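Local coordinates for putative 2OG-Fe(II) oxygenase family protein (Caulobacter crescentus CB15, PDB 3OOX) that probably uses iron(II), 2-oxoglutarate and oxygen to oxidise L-arginine and to release ethene, at residues H191-A203 with R262-D274. Residues are numbered along the deposited sequence; the frame is centred on the assembly and turned at random.
With EDO (1,2-ethanediol), chain C.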
loop_
_atom_site.group_PDB
_atom_site.type_symbol
_atom_site.label_atom_id
_atom_site.label_comp_id
_atom_site.label_asym_id
_atom_site.label_seq_id
_atom_site.Cartn_x
_atom_site.Cartn_y
_atom_site.Cartn_z
ATOM N N HIS A 191 -12.394 2.759 -0.705
ATOM C CA HIS A 191 -11.645 3.345 0.405
ATOM C C HIS A 191 -10.467 4.154 -0.124
ATOM O O HIS A 191 -10.075 4.025 -1.287
ATOM C CB HIS A 191 -11.088 2.233 1.332
ATOM C CG HIS A 191 -9.950 1.487 0.730
ATOM N ND1 HIS A 191 -8.637 1.805 1.003
ATOM C CD2 HIS A 191 -9.919 0.513 -0.215
ATOM C CE1 HIS A 191 -7.843 1.033 0.273
ATOM N NE2 HIS A 191 -8.596 0.234 -0.468
ATOM N N GLY A 192 -9.888 4.968 0.757
ATOM C CA GLY A 192 -8.605 5.619 0.509
ATOM C C GLY A 192 -7.597 5.072 1.522
ATOM O O GLY A 192 -7.972 4.423 2.521
ATOM N N ASP A 193 -6.323 5.317 1.270
ATOM C CA ASP A 193 -5.268 4.879 2.156
ATOM C C ASP A 193 -4.794 6.050 3.009
ATOM O O ASP A 193 -4.763 7.189 2.525
ATOM C CB ASP A 193 -4.075 4.385 1.317
ATOM C CG ASP A 193 -4.291 3.007 0.713
ATOM O OD1 ASP A 193 -5.284 2.333 1.090
ATOM O OD2 ASP A 193 -3.461 2.604 -0.137
ATOM N N ILE A 194 -4.418 5.747 4.249
ATOM C CA ILE A 194 -4.067 6.775 5.241
ATOM C C ILE A 194 -2.593 7.105 5.316
ATOM O O ILE A 194 -2.221 8.113 5.962
ATOM C CB ILE A 194 -4.663 6.479 6.616
ATOM C CG1 ILE A 194 -4.034 5.271 7.264
ATOM C CG2 ILE A 194 -6.181 6.300 6.526
ATOM C CD1 ILE A 194 -4.669 4.958 8.649
ATOM N N ASN A 195 -1.763 6.349 4.600
ATOM C CA ASN A 195 -0.317 6.350 4.756
ATOM C C ASN A 195 0.352 7.295 3.761
ATOM O O ASN A 195 -0.253 8.270 3.325
ATOM C CB ASN A 195 0.198 4.897 4.704
ATOM C CG ASN A 195 -0.295 4.130 3.477
ATOM O OD1 ASN A 195 -1.497 3.802 3.393
ATOM N ND2 ASN A 195 0.623 3.808 2.532
ATOM N N THR A 196 1.603 7.055 3.415
ATOM C CA THR A 196 2.353 7.963 2.540
ATOM C C THR A 196 2.170 7.600 1.064
ATOM O O THR A 196 1.567 8.362 0.303
ATOM C CB THR A 196 3.824 7.995 2.967
ATOM O OG1 THR A 196 3.885 8.421 4.345
ATOM C CG2 THR A 196 4.696 8.901 2.026
ATOM N N ILE A 197 2.674 6.438 0.677
ATOM C CA ILE A 197 2.309 5.819 -0.593
ATOM C C ILE A 197 2.118 4.324 -0.385
ATOM O O ILE A 197 2.694 3.740 0.530
ATOM C CB ILE A 197 3.347 6.025 -1.723
ATOM C CG1 ILE A 197 4.749 5.566 -1.290
ATOM C CG2 ILE A 197 3.370 7.516 -2.144
ATOM C CD1 ILE A 197 5.791 5.572 -2.465
ATOM N N THR A 198 1.316 3.696 -1.256
ATOM C CA THR A 198 1.109 2.246 -1.233
ATOM C C THR A 198 1.563 1.668 -2.584
ATOM O O THR A 198 1.302 2.244 -3.681
ATOM C CB THR A 198 -0.381 1.933 -0.977
ATOM O OG1 THR A 198 -0.718 2.525 0.274
ATOM C CG2 THR A 198 -0.669 0.432 -0.928
ATOM N N LEU A 199 2.307 0.547 -2.525
ATOM C CA LEU A 199 2.880 -0.104 -3.679
ATOM C C LEU A 199 2.285 -1.498 -3.862
ATOM O O LEU A 199 2.391 -2.330 -2.959
ATOM C CB LEU A 199 4.405 -0.191 -3.542
ATOM C CG LEU A 199 5.124 1.148 -3.508
ATOM C CD1 LEU A 199 5.446 1.532 -2.069
ATOM C CD2 LEU A 199 6.387 1.140 -4.397
ATOM N N LEU A 200 1.674 -1.746 -5.023
ATOM C CA LEU A 200 0.946 -2.994 -5.283
ATOM C C LEU A 200 1.467 -3.732 -6.494
ATOM O O LEU A 200 1.309 -3.286 -7.633
ATOM C CB LEU A 200 -0.533 -2.682 -5.519
ATOM C CG LEU A 200 -1.462 -3.860 -5.753
ATOM C CD1 LEU A 200 -1.606 -4.749 -4.536
ATOM C CD2 LEU A 200 -2.811 -3.324 -6.230
ATOM N N LEU A 201 2.066 -4.879 -6.214
ATOM C CA LEU A 201 2.381 -5.843 -7.260
ATOM C C LEU A 201 1.141 -6.620 -7.740
ATOM O O LEU A 201 0.138 -6.708 -7.026
ATOM C CB LEU A 201 3.384 -6.870 -6.757
ATOM C CG LEU A 201 4.751 -6.318 -6.388
ATOM C CD1 LEU A 201 5.457 -7.329 -5.410
ATOM C CD2 LEU A 201 5.587 -5.994 -7.635
ATOM N N GLY A 202 1.231 -7.207 -8.926
ATOM C CA GLY A 202 0.278 -8.243 -9.362
ATOM C C GLY A 202 -1.133 -7.796 -9.656
ATOM O O GLY A 202 -2.053 -8.621 -9.616
ATOM N N ALA A 203 -1.325 -6.527 -9.991
ATOM C CA ALA A 203 -2.666 -6.007 -10.259
ATOM C C ALA A 203 -3.225 -6.334 -11.655
ATOM O O ALA A 203 -4.369 -5.991 -11.964
ATOM C CB ALA A 203 -2.696 -4.490 -10.025
ATOM N N ARG A 262 -7.318 -15.604 -5.042
ATOM C CA ARG A 262 -6.614 -14.370 -5.302
ATOM C C ARG A 262 -5.703 -14.085 -4.114
ATOM O O ARG A 262 -6.116 -14.200 -2.957
ATOM C CB ARG A 262 -7.590 -13.202 -5.471
ATOM C CG ARG A 262 -8.541 -13.312 -6.665
ATOM C CD ARG A 262 -9.469 -12.079 -6.736
ATOM N NE ARG A 262 -10.653 -12.180 -5.868
ATOM C CZ ARG A 262 -11.279 -11.148 -5.293
ATOM N NH1 ARG A 262 -10.842 -9.898 -5.442
ATOM N NH2 ARG A 262 -12.349 -11.366 -4.538
ATOM N N TYR A 263 -4.475 -13.708 -4.421
ATOM C CA TYR A 263 -3.518 -13.280 -3.403
ATOM C C TYR A 263 -3.017 -11.920 -3.821
ATOM O O TYR A 263 -2.827 -11.634 -5.016
ATOM C CB TYR A 263 -2.317 -14.229 -3.304
ATOM C CG TYR A 263 -2.694 -15.638 -3.010
ATOM C CD1 TYR A 263 -3.042 -16.505 -4.035
ATOM C CD2 TYR A 263 -2.735 -16.110 -1.704
ATOM C CE1 TYR A 263 -3.404 -17.796 -3.772
ATOM C CE2 TYR A 263 -3.091 -17.400 -1.420
ATOM C CZ TYR A 263 -3.422 -18.247 -2.460
ATOM O OH TYR A 263 -3.772 -19.541 -2.189
ATOM N N SER A 264 -2.782 -11.079 -2.838
ATOM C CA SER A 264 -2.213 -9.759 -3.054
ATOM C C SER A 264 -1.248 -9.441 -1.915
ATOM O O SER A 264 -1.460 -9.884 -0.795
ATOM C CB SER A 264 -3.335 -8.726 -3.110
ATOM O OG SER A 264 -2.863 -7.454 -3.518
ATOM N N THR A 265 -0.213 -8.667 -2.201
ATOM C CA THR A 265 0.787 -8.325 -1.193
ATOM C C THR A 265 1.121 -6.830 -1.230
ATOM O O THR A 265 2.289 -6.450 -1.449
ATOM C CB THR A 265 2.077 -9.182 -1.337
ATOM O OG1 THR A 265 2.765 -8.835 -2.552
ATOM C CG2 THR A 265 1.732 -10.695 -1.325
ATOM N N PRO A 266 0.132 -5.954 -0.965
ATOM C CA PRO A 266 0.409 -4.534 -0.939
ATOM C C PRO A 266 1.355 -4.110 0.198
ATOM O O PRO A 266 1.298 -4.659 1.278
ATOM C CB PRO A 266 -0.970 -3.898 -0.733
ATOM C CG PRO A 266 -1.764 -4.961 -0.071
ATOM C CD PRO A 266 -1.274 -6.257 -0.658
ATOM N N PHE A 267 2.164 -3.083 -0.078
ATOM C CA PHE A 267 3.075 -2.514 0.903
ATOM C C PHE A 267 2.617 -1.096 1.183
ATOM O O PHE A 267 2.625 -0.250 0.264
ATOM C CB PHE A 267 4.506 -2.536 0.377
ATOM C CG PHE A 267 5.507 -1.988 1.358
ATOM C CD1 PHE A 267 5.971 -2.775 2.399
ATOM C CD2 PHE A 267 5.928 -0.687 1.282
ATOM C CE1 PHE A 267 6.836 -2.310 3.328
ATOM C CE2 PHE A 267 6.820 -0.211 2.240
ATOM C CZ PHE A 267 7.298 -1.059 3.232
ATOM N N PHE A 268 2.238 -0.842 2.430
ATOM C CA PHE A 268 1.770 0.461 2.903
ATOM C C PHE A 268 2.947 1.198 3.539
ATOM O O PHE A 268 3.293 0.966 4.729
ATOM C CB PHE A 268 0.622 0.269 3.889
ATOM C CG PHE A 268 -0.566 -0.436 3.305
ATOM C CD1 PHE A 268 -1.532 0.274 2.612
ATOM C CD2 PHE A 268 -0.726 -1.807 3.436
ATOM C CE1 PHE A 268 -2.646 -0.367 2.106
ATOM C CE2 PHE A 268 -1.820 -2.452 2.865
ATOM C CZ PHE A 268 -2.766 -1.718 2.185
ATOM N N LEU A 269 3.533 2.111 2.743
ATOM C CA LEU A 269 4.687 2.860 3.171
ATOM C C LEU A 269 4.232 4.053 3.980
ATOM O O LEU A 269 3.351 4.812 3.547
ATOM C CB LEU A 269 5.524 3.307 1.972
ATOM C CG LEU A 269 6.961 3.751 2.214
ATOM C CD1 LEU A 269 7.794 3.567 0.910
ATOM C CD2 LEU A 269 7.038 5.187 2.736
ATOM N N HIS A 270 4.785 4.181 5.192
ATOM C CA HIS A 270 4.452 5.238 6.142
ATOM C C HIS A 270 5.687 6.064 6.469
ATOM O O HIS A 270 6.826 5.577 6.404
ATOM C CB HIS A 270 4.042 4.640 7.484
ATOM C CG HIS A 270 2.669 4.038 7.531
ATOM N ND1 HIS A 270 2.250 2.959 6.766
ATOM C CD2 HIS A 270 1.619 4.350 8.334
ATOM C CE1 HIS A 270 1.013 2.633 7.121
ATOM N NE2 HIS A 270 0.607 3.464 8.052
ATOM N N PHE A 271 5.438 7.322 6.845
ATOM C CA PHE A 271 6.478 8.152 7.401
ATOM C C PHE A 271 6.928 7.562 8.784
ATOM O O PHE A 271 6.234 6.815 9.460
ATOM C CB PHE A 271 5.965 9.574 7.666
ATOM C CG PHE A 271 5.713 10.396 6.442
ATOM C CD1 PHE A 271 6.673 10.540 5.467
ATOM C CD2 PHE A 271 4.530 11.122 6.300
ATOM C CE1 PHE A 271 6.453 11.309 4.342
ATOM C CE2 PHE A 271 4.337 11.949 5.192
ATOM C CZ PHE A 271 5.284 12.014 4.193
ATOM N N ALA A 272 8.120 7.975 9.207
ATOM C CA ALA A 272 8.562 7.837 10.580
ATOM C C ALA A 272 7.536 8.416 11.562
ATOM O O ALA A 272 6.982 9.498 11.349
ATOM C CB ALA A 272 9.899 8.568 10.740
ATOM N N SER A 273 7.303 7.688 12.637
ATOM C CA SER A 273 6.300 8.042 13.646
ATOM C C SER A 273 6.456 9.450 14.209
ATOM O O SER A 273 5.481 10.161 14.407
ATOM C CB SER A 273 6.363 7.067 14.802
ATOM O OG SER A 273 5.965 5.803 14.372
ATOM N N ASP A 274 7.707 9.842 14.431
ATOM C CA ASP A 274 8.034 11.157 14.940
ATOM C C ASP A 274 8.253 12.269 13.908
ATOM O O ASP A 274 8.669 13.391 14.273
ATOM C CB ASP A 274 9.242 11.059 15.910
ATOM C CG ASP A 274 10.513 10.484 15.274
ATOM O OD1 ASP A 274 10.486 10.195 14.061
ATOM O OD2 ASP A 274 11.568 10.393 15.991
HETATM C C1 EDO C . -6.724 -1.841 -3.423
HETATM O O1 EDO C . -7.366 -2.201 -2.196
HETATM C C2 EDO C . -5.788 -2.932 -3.928
HETATM O O2 EDO C . -4.708 -3.169 -3.005
HETATM O O HOH W 1 3.030 -5.022 -3.585
HETATM O O HOH W 2 0.188 -8.405 -4.987
HETATM O O HOH W 3 -2.476 -7.530 -6.458
HETATM O O HOH W 4 -2.540 -10.054 -6.932
#
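L199 and F267 form an antiparallel hydrogen-bonded pair: L199 N donates to F267 O at 2.9 Å, and F267 N donates to L199 O. At the next hydrogen-bonded pair, two residues along, L269 N donates to I197 O at 2.9 Å. L269 O is gripped by two donors, T196 N at 2.8 Å in the carbonyl plane and the N195 amide; I197 N adds a weak third bond. Since T196 and I197 both face L269, this is a classic beta bulge.

N195 ND2 donates to L269 O (3.1 Å, 160° at the proton) and, within its own segment, to T198 OG1, both within its amide plane. CG set between the backbone N and carbonyl carbon (chi1 52°) brings the amide to these two acceptors. The T198 hydroxyl donates in turn to D193 OD2, which also accepts from N230. N195 CB lies over the H270 ring face in a CH-pi contact, 3.5 Å from the centroid and 15° off the ring normal, while OD1 meets the F268 ring edge. H270 ND1 donates to F268 O. A leucine in place of N195 would probably leave T198 OG1 without its donor and L269 O with one fewer strong bond.

On the N-terminal side of P266, waters bridge the strands. One molecule joins L199 O, L201 N and T265 O; a second accepts from T265 N and donates to L201 O.

The axes of 197-201 and 267-269 run antiparallel at 161°, and strands 197-201 and 262-269 are thus neighbours in the major sheet of the double-stranded beta-helix (jelly-roll) core characteristic of 2OG-Fe(II) oxygenases.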